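Local coordinates for chromosome partition protein Smc (Pyrococcus furiosus, PDB 3KTA) that is probably required for chromosome condensation and partitioning, its N- and C-terminal parts joining into an ATP-binding cassette-type ATPase, at residues Y90-I95 against F120-L125. Sequence-based numbering, arbitrary orientation.
Sequences YLFDEI and FIVITL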
loop_
_atom_site.group_PDB
_atom_site.type_symbol
_atom_site.label_atom_id
_atom_site.label_comp_id
_atom_site.label_asym_id
_atom_site.label_seq_id
_atom_site.Cartn_x
_atom_site.Cartn_y
_atom_site.Cartn_z
ATOM N N TYR B 90 -0.337 2.735 4.655
ATOM C CA TYR B 90 -0.869 1.993 3.516
ATOM C C TYR B 90 -0.183 2.539 2.289
ATOM O O TYR B 90 0.046 3.746 2.197
ATOM C CB TYR B 90 -2.402 2.185 3.398
ATOM C CG TYR B 90 -3.092 1.538 4.564
ATOM C CD1 TYR B 90 -3.143 2.175 5.797
ATOM C CD2 TYR B 90 -3.642 0.259 4.458
ATOM C CE1 TYR B 90 -3.712 1.562 6.898
ATOM C CE2 TYR B 90 -4.229 -0.358 5.556
ATOM C CZ TYR B 90 -4.262 0.297 6.763
ATOM O OH TYR B 90 -4.818 -0.303 7.861
ATOM N N LEU B 91 0.163 1.649 1.365
ATOM C CA LEU B 91 0.746 2.047 0.089
ATOM C C LEU B 91 -0.165 1.517 -0.988
ATOM O O LEU B 91 -0.400 0.315 -1.071
ATOM C CB LEU B 91 2.146 1.466 -0.062
ATOM C CG LEU B 91 2.792 1.645 -1.433
ATOM C CD1 LEU B 91 3.069 3.106 -1.740
ATOM C CD2 LEU B 91 4.092 0.864 -1.425
ATOM N N PHE B 92 -0.742 2.427 -1.766
ATOM C CA PHE B 92 -1.708 2.058 -2.792
ATOM C C PHE B 92 -1.170 2.543 -4.133
ATOM O O PHE B 92 -0.989 3.739 -4.328
ATOM C CB PHE B 92 -3.040 2.783 -2.572
ATOM C CG PHE B 92 -3.829 2.344 -1.363
ATOM C CD1 PHE B 92 -3.655 1.096 -0.778
ATOM C CD2 PHE B 92 -4.806 3.193 -0.853
ATOM C CE1 PHE B 92 -4.430 0.712 0.324
ATOM C CE2 PHE B 92 -5.583 2.832 0.243
ATOM C CZ PHE B 92 -5.404 1.586 0.835
ATOM N N ASP B 93 -0.960 1.632 -5.078
ATOM C CA ASP B 93 -0.446 2.000 -6.407
ATOM C C ASP B 93 -1.519 1.868 -7.506
ATOM O O ASP B 93 -1.837 0.763 -7.939
ATOM C CB ASP B 93 0.740 1.099 -6.736
ATOM C CG ASP B 93 1.553 1.592 -7.923
ATOM O OD1 ASP B 93 1.070 2.467 -8.683
ATOM O OD2 ASP B 93 2.693 1.107 -8.073
ATOM N N GLU B 94 -2.074 3.003 -7.931
ATOM C CA GLU B 94 -3.103 3.053 -8.970
ATOM C C GLU B 94 -4.282 2.102 -8.699
ATOM O O GLU B 94 -4.724 1.349 -9.566
ATOM C CB GLU B 94 -2.490 2.899 -10.370
ATOM C CG GLU B 94 -1.498 3.995 -10.676
ATOM C CD GLU B 94 -1.057 4.024 -12.120
ATOM O OE1 GLU B 94 0.161 4.164 -12.356
ATOM O OE2 GLU B 94 -1.927 3.936 -13.033
ATOM N N ILE B 95 -4.813 2.199 -7.482
ATOM C CA ILE B 95 -5.914 1.349 -7.036
ATOM C C ILE B 95 -7.227 1.832 -7.620
ATOM O O ILE B 95 -8.240 1.155 -7.492
ATOM C CB ILE B 95 -6.044 1.292 -5.495
ATOM C CG1 ILE B 95 -6.150 2.712 -4.903
ATOM C CG2 ILE B 95 -4.881 0.504 -4.886
ATOM C CD1 ILE B 95 -7.030 2.811 -3.678
ATOM N N PHE B 120 -1.229 7.325 4.544
ATOM C CA PHE B 120 -1.542 6.794 3.221
ATOM C C PHE B 120 -0.616 7.374 2.179
ATOM O O PHE B 120 -0.457 8.603 2.105
ATOM C CB PHE B 120 -3.003 7.128 2.857
ATOM C CG PHE B 120 -3.987 6.317 3.615
ATOM C CD1 PHE B 120 -4.393 6.699 4.894
ATOM C CD2 PHE B 120 -4.479 5.128 3.084
ATOM C CE1 PHE B 120 -5.297 5.929 5.601
ATOM C CE2 PHE B 120 -5.365 4.350 3.796
ATOM C CZ PHE B 120 -5.772 4.741 5.056
ATOM N N ILE B 121 -0.021 6.497 1.374
ATOM C CA ILE B 121 0.812 6.933 0.255
ATOM C C ILE B 121 0.177 6.347 -0.995
ATOM O O ILE B 121 0.069 5.123 -1.129
ATOM C CB ILE B 121 2.259 6.407 0.387
ATOM C CG1 ILE B 121 2.903 6.974 1.654
ATOM C CG2 ILE B 121 3.084 6.771 -0.852
ATOM C CD1 ILE B 121 4.123 6.176 2.105
ATOM N N VAL B 122 -0.270 7.215 -1.897
ATOM C CA VAL B 122 -1.116 6.767 -2.992
ATOM C C VAL B 122 -0.557 7.264 -4.317
ATOM O O VAL B 122 -0.426 8.462 -4.518
ATOM C CB VAL B 122 -2.553 7.337 -2.822
ATOM C CG1 VAL B 122 -3.448 6.910 -3.989
ATOM C CG2 VAL B 122 -3.166 6.897 -1.491
ATOM N N ILE B 123 -0.229 6.336 -5.213
ATOM C CA ILE B 123 0.173 6.696 -6.563
ATOM C C ILE B 123 -1.061 6.736 -7.442
ATOM O O ILE B 123 -1.854 5.795 -7.423
ATOM C CB ILE B 123 1.127 5.659 -7.139
ATOM C CG1 ILE B 123 2.425 5.616 -6.319
ATOM C CG2 ILE B 123 1.409 5.987 -8.613
ATOM C CD1 ILE B 123 3.270 4.360 -6.545
ATOM N N THR B 124 -1.244 7.822 -8.190
ATOM C CA THR B 124 -2.497 8.005 -8.941
ATOM C C THR B 124 -2.341 8.951 -10.126
ATOM O O THR B 124 -1.498 9.853 -10.106
ATOM C CB THR B 124 -3.622 8.524 -8.020
ATOM O OG1 THR B 124 -4.848 8.645 -8.762
ATOM C CG2 THR B 124 -3.258 9.884 -7.426
ATOM N N LEU B 125 -3.148 8.712 -11.164
ATOM C CA LEU B 125 -3.222 9.595 -12.326
ATOM C C LEU B 125 -4.548 10.360 -12.303
ATOM O O LEU B 125 -4.860 11.109 -13.241
ATOM C CB LEU B 125 -3.138 8.779 -13.623
ATOM C CG LEU B 125 -1.841 8.017 -13.884
ATOM C CD1 LEU B 125 -1.845 7.451 -15.293
ATOM C CD2 LEU B 125 -0.642 8.919 -13.648
HETATM O O HOH W 1 -4.541 5.015 -6.691
#
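Similar first torsions in Tyr-90 (chi1 -67°) and Phe-120 (chi1 -73°) set each ring anti to its own carbonyl carbon, and the two side chains run alongside each other from adjacent strands. Their planes are nearly parallel but slid apart, and CD2 of Phe-120 comes 3.6 Å from CB of Tyr-90. Phe-92 joins this aromatic cluster from the same face of the sheet, its CE2 lying 3.8 Å from CD2 of Phe-120 at the edge of that ring; Val-122, slim and branched, fits beside Phe-92. Large flat residues suit this buried face, although the tyrosine hydroxyl also needs partners, and bonds Ala-87 N and Tyr-140 of the other chain.

On the opposite face Leu-91 meets Ile-121, and the Asp-93 carboxylate lies against Ile-123, with CD1 of the isoleucine 3.5 Å from CG of the aspartate. OD2 is hydrogen-bonded to Ser-40 of the other chain, and the side chain lies about 4 Å from a magnesium ion. With an alanine in place of Asp-93, that serine would probably lose its partner, the magnesium site a nearby negative charge, and Ile-123 CD1 some packing.

Parallel-sheet bonding joins the strands: Ile-121 O accepts Phe-92 N at 2.9 Å, and Phe-92 O accepts Ile-123 N at 2.8 Å. At the strand ends, Ile-123 O takes both Glu-94 N, at 2.8 Å, and a water that bridges to Ile-95 N. The left-handed backbone of Glu-94 (phi 52°) ends its strand, and its side chain touches the bound bis(adenosine)-5'-pentaphosphate.

Segment 90-95 is the Walker B motif, in this C-terminal piece of Smc. Helix 101-114, the beta-alpha-beta crossover between the strands, packs on Phe-120, helix 127-130 touches Val-122, and a parallel strand of the other chain continues the sheet.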